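Local coordinates for conserved domain protein (Porphyromonas gingivalis, PDB 3PNN) that probably acts as a cytoplasmic glycosyltransferase, forming glycosidic linkages with a domain built on an alpha/beta/alpha, Rossmann-like fold, at residues G32-I35 / M36-S39; Y127-N130 / G131-L135; V276-S279 / D280-P283. One frame throughout, in Å; residues are numbered along the deposited sequence.

Interaction 1: G32-I35 / M36-S39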
ATOM      1  N   GLY A  32      10.073 -20.019  -6.255  1.00 29.74           N
ATOM      2  CA  GLY A  32       9.431 -20.158  -4.961  1.00 33.24           C
ATOM      3  C   GLY A  32       9.419 -18.882  -4.137  1.00 33.70           C
ATOM      4  O   GLY A  32       9.134 -18.923  -2.939  1.00 31.10           O
ATOM      5  N   ASP A  33       9.717 -17.742  -4.762  1.00 28.05           N
ATOM      6  CA  ASP A  33       9.661 -16.464  -4.053  1.00 26.84           C
ATOM      7  C   ASP A  33       8.232 -15.909  -3.979  1.00 26.43           C
ATOM      8  O   ASP A  33       7.410 -16.167  -4.856  1.00 26.34           O
ATOM      9  CB  ASP A  33      10.609 -15.454  -4.705  1.00 27.08           C
ATOM     10  CG  ASP A  33      12.056 -15.955  -4.731  1.00 38.42           C
ATOM     11  OD1 ASP A  33      12.714 -15.928  -3.667  1.00 36.56           O
ATOM     12  OD2 ASP A  33      12.532 -16.389  -5.806  1.00 37.45           O
ATOM     13  N   THR A  34       7.952 -15.140  -2.925  1.00 26.93           N
ATOM     14  CA  THR A  34       6.640 -14.540  -2.712  1.00 28.09           C
ATOM     15  C   THR A  34       6.511 -13.196  -3.428  1.00 27.31           C
ATOM     16  O   THR A  34       7.502 -12.612  -3.851  1.00 23.91           O
ATOM     17  CB  THR A  34       6.407 -14.264  -1.220  1.00 27.52           C
ATOM     18  OG1 THR A  34       7.333 -13.258  -0.782  1.00 25.98           O
ATOM     19  CG2 THR A  34       6.631 -15.552  -0.398  1.00 25.99           C
ATOM     20  N   ILE A  35       5.290 -12.688  -3.536  1.00 25.05           N
ATOM     21  CA  ILE A  35       5.099 -11.362  -4.122  1.00 26.41           C
ATOM     22  C   ILE A  35       5.895 -10.309  -3.353  1.00 27.89           C
ATOM     23  O   ILE A  35       6.532  -9.440  -3.956  1.00 25.96           O
ATOM     24  CB  ILE A  35       3.618 -10.983  -4.176  1.00 26.70           C
ATOM     25  CG1 ILE A  35       2.943 -11.780  -5.296  1.00 31.79           C
ATOM     26  CG2 ILE A  35       3.461  -9.477  -4.430  1.00 25.10           C
ATOM     27  CD1 ILE A  35       1.459 -11.632  -5.334  1.00 40.44           C
HETATM   28  N   MSE A  36       5.872 -10.397  -2.024  1.00 22.90           N
HETATM   29  CA  MSE A  36       6.644  -9.475  -1.197  1.00 23.21           C
HETATM   30  C   MSE A  36       8.122  -9.479  -1.583  1.00 25.08           C
HETATM   31  O   MSE A  36       8.769  -8.425  -1.626  1.00 26.04           O
HETATM   32  CB  MSE A  36       6.487  -9.804   0.295  1.00 23.75           C
HETATM   33  CG  MSE A  36       7.409  -8.966   1.172  1.00 26.45           C
HETATM   34 SE   MSE A  36       7.453  -9.649   2.991  0.60 28.87          SE
HETATM   35  CE  MSE A  36       5.580  -9.359   3.375  1.00 27.85           C
ATOM     36  N   ASP A  37       8.652 -10.666  -1.860  1.00 23.46           N
ATOM     37  CA  ASP A  37      10.040 -10.814  -2.299  1.00 22.95           C
ATOM     38  C   ASP A  37      10.345 -10.011  -3.564  1.00 22.49           C
ATOM     39  O   ASP A  37      11.404  -9.385  -3.658  1.00 26.74           O
ATOM     40  CB  ASP A  37      10.387 -12.287  -2.570  1.00 24.19           C
ATOM     41  CG  ASP A  37      10.472 -13.130  -1.291  1.00 29.56           C
ATOM     42  OD1 ASP A  37      10.653 -12.565  -0.186  1.00 26.87           O
ATOM     43  OD2 ASP A  37      10.350 -14.367  -1.412  1.00 31.23           O
ATOM     44  N   TYR A  38       9.452 -10.063  -4.552  1.00 23.22           N
ATOM     45  CA  TYR A  38       9.642  -9.239  -5.765  1.00 23.78           C
ATOM     46  C   TYR A  38       9.684  -7.747  -5.417  1.00 22.54           C
ATOM     47  O   TYR A  38      10.513  -7.012  -5.952  1.00 22.56           O
ATOM     48  CB  TYR A  38       8.569  -9.543  -6.825  1.00 24.04           C
ATOM     49  CG  TYR A  38       8.812 -10.905  -7.420  1.00 25.97           C
ATOM     50  CD1 TYR A  38       9.640 -11.060  -8.536  1.00 23.56           C
ATOM     51  CD2 TYR A  38       8.278 -12.050  -6.826  1.00 25.54           C
ATOM     52  CE1 TYR A  38       9.908 -12.318  -9.062  1.00 24.90           C
ATOM     53  CE2 TYR A  38       8.538 -13.322  -7.356  1.00 25.19           C
ATOM     54  CZ  TYR A  38       9.354 -13.445  -8.461  1.00 26.32           C
ATOM     55  OH  TYR A  38       9.632 -14.701  -8.981  1.00 29.62           O
ATOM     56  N   SER A  39       8.828  -7.311  -4.496  1.00 22.10           N
ATOM     57  CA  SER A  39       8.835  -5.891  -4.088  1.00 21.91           C
ATOM     58  C   SER A  39      10.157  -5.498  -3.453  1.00 24.07           C
ATOM     59  O   SER A  39      10.718  -4.450  -3.776  1.00 23.64           O
ATOM     60  CB  SER A  39       7.703  -5.594  -3.106  1.00 26.98           C
ATOM     61  OG  SER A  39       6.454  -5.648  -3.774  1.00 27.60           O
TER
HETATM   62  O   HOH W   1      10.726 -16.991  -7.602  1.00 29.43           O
HETATM   63  O   HOH W   2      12.208 -16.279  -1.167  1.00 37.05           O

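Interaction 2: Y127-N130 / G131-L135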
ATOM      1  N   TYR A 127       3.918  -4.550  -7.887  1.00 23.01           N
ATOM      2  CA  TYR A 127       3.874  -3.186  -8.414  1.00 20.19           C
ATOM      3  C   TYR A 127       4.697  -2.991  -9.699  1.00 23.98           C
ATOM      4  O   TYR A 127       4.411  -2.097 -10.497  1.00 25.55           O
ATOM      5  CB  TYR A 127       4.337  -2.219  -7.334  1.00 20.03           C
ATOM      6  CG  TYR A 127       3.358  -2.125  -6.188  1.00 22.73           C
ATOM      7  CD1 TYR A 127       2.240  -1.299  -6.279  1.00 21.91           C
ATOM      8  CD2 TYR A 127       3.534  -2.879  -5.025  1.00 23.30           C
ATOM      9  CE1 TYR A 127       1.320  -1.214  -5.236  1.00 27.79           C
ATOM     10  CE2 TYR A 127       2.620  -2.790  -3.971  1.00 21.82           C
ATOM     11  CZ  TYR A 127       1.522  -1.942  -4.085  1.00 23.73           C
ATOM     12  OH  TYR A 127       0.607  -1.840  -3.057  1.00 26.70           O
ATOM     13  N   GLY A 128       5.720  -3.820  -9.887  1.00 25.28           N
ATOM     14  CA  GLY A 128       6.584  -3.732 -11.055  1.00 24.11           C
ATOM     15  C   GLY A 128       7.778  -2.810 -10.849  1.00 27.28           C
ATOM     16  O   GLY A 128       7.702  -1.818 -10.129  1.00 23.55           O
ATOM     17  N   ARG A 129       8.890  -3.133 -11.495  1.00 25.03           N
ATOM     18  CA  ARG A 129      10.145  -2.432 -11.238  1.00 22.39           C
ATOM     19  C   ARG A 129      10.065  -0.926 -11.434  1.00 22.57           C
ATOM     20  O   ARG A 129      10.586  -0.170 -10.612  1.00 24.90           O
ATOM     21  CB  ARG A 129      11.254  -2.997 -12.117  1.00 23.57           C
ATOM     22  CG  ARG A 129      12.608  -2.392 -11.832  1.00 26.92           C
ATOM     23  CD  ARG A 129      13.679  -3.188 -12.589  1.00 34.84           C
ATOM     24  NE  ARG A 129      15.016  -2.653 -12.365  1.00 50.63           N
ATOM     25  CZ  ARG A 129      16.096  -3.059 -13.029  1.00 55.17           C
ATOM     26  NH1 ARG A 129      15.976  -3.991 -13.968  1.00 55.59           N
ATOM     27  NH2 ARG A 129      17.285  -2.522 -12.764  1.00 47.48           N
ATOM     28  N   ASN A 130       9.440  -0.475 -12.519  1.00 21.83           N
ATOM     29  CA  ASN A 130       9.392   0.963 -12.778  1.00 25.53           C
ATOM     30  C   ASN A 130       8.576   1.769 -11.752  1.00 24.56           C
ATOM     31  O   ASN A 130       8.804   2.976 -11.583  1.00 24.04           O
ATOM     32  CB  ASN A 130       8.919   1.259 -14.202  1.00 25.34           C
ATOM     33  CG  ASN A 130       9.137   2.698 -14.583  1.00 30.49           C
ATOM     34  OD1 ASN A 130      10.275   3.141 -14.772  1.00 32.21           O
ATOM     35  ND2 ASN A 130       8.054   3.441 -14.687  1.00 22.74           N
ATOM     36  N   GLY A 131       7.635   1.106 -11.073  1.00 23.52           N
ATOM     37  CA  GLY A 131       6.912   1.723  -9.971  1.00 23.88           C
ATOM     38  C   GLY A 131       7.881   2.137  -8.881  1.00 25.62           C
ATOM     39  O   GLY A 131       7.864   3.273  -8.406  1.00 24.63           O
ATOM     40  N   PHE A 132       8.737   1.206  -8.466  1.00 21.44           N
ATOM     41  CA  PHE A 132       9.791   1.547  -7.503  1.00 23.91           C
ATOM     42  C   PHE A 132      10.772   2.589  -8.020  1.00 22.92           C
ATOM     43  O   PHE A 132      11.239   3.438  -7.253  1.00 23.70           O
ATOM     44  CB  PHE A 132      10.529   0.286  -7.040  1.00 22.10           C
ATOM     45  CG  PHE A 132       9.650  -0.649  -6.281  1.00 24.28           C
ATOM     46  CD1 PHE A 132       9.438  -0.461  -4.923  1.00 22.53           C
ATOM     47  CD2 PHE A 132       8.967  -1.668  -6.937  1.00 23.85           C
ATOM     48  CE1 PHE A 132       8.601  -1.301  -4.214  1.00 23.01           C
ATOM     49  CE2 PHE A 132       8.130  -2.516  -6.239  1.00 25.21           C
ATOM     50  CZ  PHE A 132       7.939  -2.333  -4.869  1.00 22.40           C
ATOM     51  N   GLU A 133      11.106   2.537  -9.309  1.00 22.66           N
ATOM     52  CA  GLU A 133      12.049   3.515  -9.868  1.00 23.56           C
ATOM     53  C   GLU A 133      11.526   4.946  -9.854  1.00 25.71           C
ATOM     54  O   GLU A 133      12.236   5.863  -9.435  1.00 22.42           O
ATOM     55  CB  GLU A 133      12.471   3.132 -11.300  1.00 20.60           C
ATOM     56  CG  GLU A 133      13.277   1.820 -11.336  1.00 25.72           C
ATOM     57  CD  GLU A 133      13.580   1.357 -12.758  1.00 38.99           C
ATOM     58  OE1 GLU A 133      12.742   1.564 -13.668  1.00 38.10           O
ATOM     59  OE2 GLU A 133      14.661   0.777 -12.958  1.00 37.43           O
ATOM     60  N   VAL A 134      10.296   5.159 -10.313  1.00 22.25           N
ATOM     61  CA  VAL A 134       9.783   6.534 -10.328  1.00 24.11           C
ATOM     62  C   VAL A 134       9.569   7.033  -8.900  1.00 24.97           C
ATOM     63  O   VAL A 134       9.778   8.215  -8.596  1.00 24.00           O
ATOM     64  CB  VAL A 134       8.473   6.685 -11.150  1.00 26.60           C
ATOM     65  CG1 VAL A 134       8.738   6.342 -12.633  1.00 26.71           C
ATOM     66  CG2 VAL A 134       7.345   5.831 -10.561  1.00 26.58           C
ATOM     67  N   LEU A 135       9.174   6.125  -8.014  1.00 21.16           N
ATOM     68  CA  LEU A 135       8.904   6.515  -6.623  1.00 21.42           C
ATOM     69  C   LEU A 135      10.180   6.904  -5.883  1.00 24.35           C
ATOM     70  O   LEU A 135      10.238   7.941  -5.194  1.00 22.24           O
ATOM     71  CB  LEU A 135       8.186   5.378  -5.893  1.00 19.77           C
ATOM     72  CG  LEU A 135       7.676   5.614  -4.466  1.00 23.75           C
ATOM     73  CD1 LEU A 135       6.839   6.875  -4.400  1.00 24.02           C
ATOM     74  CD2 LEU A 135       6.866   4.382  -4.074  1.00 22.15           C
TER
HETATM   75  O   HOH W   3      15.866  -0.370 -10.876  1.00 42.27           O

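Interaction 3: V276-S279 / D280-P283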
ATOM      1  N   VAL A 276      -3.571 -11.175  -6.699  1.00 30.52           N
ATOM      2  CA  VAL A 276      -4.591 -12.205  -6.656  1.00 35.97           C
ATOM      3  C   VAL A 276      -5.787 -11.653  -5.904  1.00 38.13           C
ATOM      4  O   VAL A 276      -5.770 -11.584  -4.679  1.00 39.20           O
ATOM      5  CB  VAL A 276      -4.065 -13.467  -5.951  1.00 33.56           C
ATOM      6  CG1 VAL A 276      -5.166 -14.550  -5.853  1.00 34.03           C
ATOM      7  CG2 VAL A 276      -2.836 -14.006  -6.658  1.00 31.20           C
ATOM      8  N   THR A 277      -6.814 -11.227  -6.631  1.00 36.35           N
ATOM      9  CA  THR A 277      -8.038 -10.751  -5.985  1.00 39.33           C
ATOM     10  C   THR A 277      -8.955 -11.924  -5.670  1.00 42.04           C
ATOM     11  O   THR A 277      -9.474 -12.045  -4.563  1.00 47.20           O
ATOM     12  CB  THR A 277      -8.795  -9.724  -6.859  1.00 39.62           C
ATOM     13  OG1 THR A 277      -7.880  -8.733  -7.329  1.00 44.23           O
ATOM     14  CG2 THR A 277      -9.894  -9.045  -6.054  1.00 46.72           C
ATOM     15  N   TYR A 278      -9.152 -12.785  -6.661  1.00 39.17           N
ATOM     16  CA  TYR A 278      -9.948 -13.990  -6.507  1.00 36.98           C
ATOM     17  C   TYR A 278      -9.026 -15.168  -6.769  1.00 38.66           C
ATOM     18  O   TYR A 278      -8.071 -15.044  -7.537  1.00 33.14           O
ATOM     19  CB  TYR A 278     -11.099 -14.009  -7.515  1.00 35.16           C
ATOM     20  CG  TYR A 278     -12.107 -12.899  -7.315  1.00 40.32           C
ATOM     21  CD1 TYR A 278     -13.184 -13.062  -6.448  1.00 44.22           C
ATOM     22  CD2 TYR A 278     -11.978 -11.683  -7.987  1.00 38.05           C
ATOM     23  CE1 TYR A 278     -14.112 -12.050  -6.256  1.00 48.53           C
ATOM     24  CE2 TYR A 278     -12.902 -10.664  -7.803  1.00 42.18           C
ATOM     25  CZ  TYR A 278     -13.965 -10.853  -6.937  1.00 49.75           C
ATOM     26  OH  TYR A 278     -14.882  -9.846  -6.748  1.00 50.52           O
ATOM     27  N   SER A 279      -9.308 -16.307  -6.146  1.00 37.96           N
ATOM     28  CA  SER A 279      -8.426 -17.473  -6.273  1.00 37.11           C
ATOM     29  C   SER A 279      -8.180 -17.836  -7.739  1.00 34.14           C
ATOM     30  O   SER A 279      -7.067 -18.205  -8.119  1.00 36.40           O
ATOM     31  CB  SER A 279      -8.976 -18.677  -5.475  1.00 39.19           C
ATOM     32  OG  SER A 279     -10.256 -19.070  -5.947  1.00 42.87           O
ATOM     33  N   ASP A 280      -9.215 -17.716  -8.563  1.00 31.45           N
ATOM     34  CA  ASP A 280      -9.100 -17.973  -9.998  1.00 33.09           C
ATOM     35  C   ASP A 280      -8.089 -17.068 -10.714  1.00 36.74           C
ATOM     36  O   ASP A 280      -7.631 -17.400 -11.810  1.00 40.56           O
ATOM     37  CB  ASP A 280     -10.470 -17.845 -10.679  1.00 48.95           C
ATOM     38  CG  ASP A 280     -11.280 -19.136 -10.623  1.00 66.69           C
ATOM     39  OD1 ASP A 280     -10.676 -20.215 -10.428  1.00 68.38           O
ATOM     40  OD2 ASP A 280     -12.521 -19.073 -10.788  1.00 68.90           O
ATOM     41  N   ASP A 281      -7.753 -15.929 -10.105  1.00 30.56           N
ATOM     42  CA  ASP A 281      -6.752 -15.010 -10.671  1.00 30.51           C
ATOM     43  C   ASP A 281      -5.328 -15.556 -10.531  1.00 37.76           C
ATOM     44  O   ASP A 281      -4.412 -15.112 -11.219  1.00 32.91           O
ATOM     45  CB  ASP A 281      -6.780 -13.647  -9.964  1.00 31.95           C
ATOM     46  CG  ASP A 281      -8.079 -12.895 -10.168  1.00 39.21           C
ATOM     47  OD1 ASP A 281      -8.790 -13.189 -11.144  1.00 38.37           O
ATOM     48  OD2 ASP A 281      -8.381 -12.004  -9.342  1.00 40.08           O
ATOM     49  N   ARG A 282      -5.125 -16.492  -9.612  1.00 30.98           N
ATOM     50  CA  ARG A 282      -3.753 -16.882  -9.262  1.00 30.12           C
ATOM     51  C   ARG A 282      -2.894 -17.471 -10.414  1.00 28.94           C
ATOM     52  O   ARG A 282      -1.740 -17.086 -10.584  1.00 31.10           O
ATOM     53  CB  ARG A 282      -3.739 -17.810  -8.043  1.00 27.65           C
ATOM     54  CG  ARG A 282      -2.331 -18.039  -7.500  1.00 29.94           C
ATOM     55  CD  ARG A 282      -2.316 -18.993  -6.288  1.00 29.92           C
ATOM     56  NE  ARG A 282      -0.937 -19.266  -5.899  1.00 27.96           N
ATOM     57  CZ  ARG A 282      -0.183 -20.193  -6.476  1.00 32.07           C
ATOM     58  NH1 ARG A 282      -0.690 -20.944  -7.450  1.00 30.29           N
ATOM     59  NH2 ARG A 282       1.072 -20.381  -6.072  1.00 31.63           N
ATOM     60  N   PRO A 283      -3.440 -18.413 -11.193  1.00 30.38           N
ATOM     61  CA  PRO A 283      -2.619 -18.984 -12.273  1.00 28.71           C
ATOM     62  C   PRO A 283      -2.087 -17.912 -13.241  1.00 31.60           C
ATOM     63  O   PRO A 283      -0.982 -18.054 -13.765  1.00 30.94           O
ATOM     64  CB  PRO A 283      -3.596 -19.930 -12.983  1.00 31.64           C
ATOM     65  CG  PRO A 283      -4.516 -20.355 -11.895  1.00 35.26           C
ATOM     66  CD  PRO A 283      -4.724 -19.124 -11.053  1.00 33.60           C
TER

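Interaction 1: G32-I35 / M36-S39
T34 and D37 trade hydrogen bonds across the first turn of helix 35-46 and so form a capping box, which supplies acceptors for amides that no preceding turn can serve. T34 is the N-cap: its OG1 accepts from D37 N at 3.1 Å, and in return D37 OD2 accepts from T34 N at 2.9 Å. The latter bond is nearly straight at the hydrogen (162°), although the N-H meets the carboxylate from above its plane. A chi1 of 66° sets T34 OG1 between its own N and carbonyl carbon, where it reaches the amide of D37. Ordinary helical bonds follow, from Y38 N to T34 O and from S39 N to I35 O.

Charge and water form a second group. The planes of the D33 and D37 carboxylates are turned 75° from each other, with D33 OD1 3.6 Å from D37 OD2. One water donates to both of these oxygens, which probably eases their repulsion; another joins D33 N, D33 OD2 and Y38 OH. L302 N also bonds D33 OD2, while Y71 OH and the ammonium of K70 hold D37 OD1.

By simple contact, the Y38 ring turns its edge to the T34 carbonyl, CD2 lying 3.1 Å from T34 O. Helix 60-71 packs against T34 and M36, a selenomethionine, while Y298 meets the Y38 ring edge-to-face and I35 touches the loop at D124.

Interaction 2: Y127-N130 / G131-L135
R129 and E133, one helical turn apart, are paired by charge and by a shared water. E133 OE2 lies 3.5 Å from R129 NE but well out of the guanidinium plane, so no N-H points at it. The water takes the in-plane edge position instead, accepting from R129 NE at 2.9 Å and donating to E133 OE2 at 2.7 Å. With CG anti to the backbone N (chi1 -176°) and the chain extended, R129 brings its NE alongside the glutamate.

On the buried side, F132 CE2 packs on Y127 CB at 4.0 Å, and F132 CD2 lies 3.4 Å from G128 O. Here helix 129-140 begins, with G128 at the N-cap; its positive phi of 90° suits a residue without a side chain. G131 N gives a weak bond to G128 O, followed by the helical bonds E133 N to R129 O (3.0 Å) and V134 N to N130 O (2.9 Å).

Further out, the OH of Y127 is hydrogen-bonded to M215 O and N122 N, and its carbonyl oxygen to Y154 OH. F132 is packed against helix 35-46 at S39, D42 and A46, and against M217 of strand 217-220.

Interaction 3: V276-S279 / D280-P283
Y278 O receives the amide of D281, closing a turn with D280 at its third position. The backbone angles of S279 and D280 fit a type I turn, close to a 3-10 turn. S279 OG, set at a chi1 of 61°, lies near the amide of D280, but the angle is too poor for a hydrogen bond. The side chain of D280 packs on S163. This is the surface connection after strand 263-268, whose consecutive turns, Y278 to D281 and S279 to R282, lead into helix 282-294.

D281 does most of the work. Its N lies 2.7 Å from Y278 O, arriving above the carbonyl plane, and its carboxylate doubles back over the preceding loop. OD2 accepts from Y278 N at 2.9 Å in a straight bond (165°), again from above the plane of the acceptor group. A weak bond from T277 N to the same OD2, at 3.2 Å, is a second grip. The side chains of Y278 and D281 run side by side, pointing the same way, with ring and carboxylate planes 85° apart; OD2 sits at the ring edge, 3.9 Å from Y278 CD2. The other oxygen, OD1, is bonded to S161 OG, and Y278 OH to G165 O.

R282 N closes the next turn on S279 O at 3.0 Å. Its aliphatic stem lies against V276, whose CG2 is 4.1 Å from R282 CB, while the extended chain carries the guanidinium away to a salt bridge with D26 and to a bound glycerol. P283 lacks an N-H; its CD lies 3.9 Å from S279 O.

One well-aimed N-H, from Y278, and a weaker one, from T277, would probably favour the ionised form of D281, ahead of helix 282-294, where a negative charge would probably suit the helix dipole.

Along the chain the three contacts come in series, each at or near the beginning of a helix: 35-46, 129-140 and 282-294. Interactions 1 and 2 have centres 15 Å apart and touch, F132 of the second meeting S39 of the first, so that the opening turn of helix 129-140 packs along helix 35-46. Interaction 3, on the surface, touches neither: its nearest atoms are about 5 Å from interaction 1 and about 10 Å from interaction 2. The helix it begins nevertheless leads into the C-terminal tail, whose L302 N, and more weakly F303 N, bond D33. In this Rossmann-like fold, two helix starts thus meet directly, and the third is tied to interaction 1 through the tail.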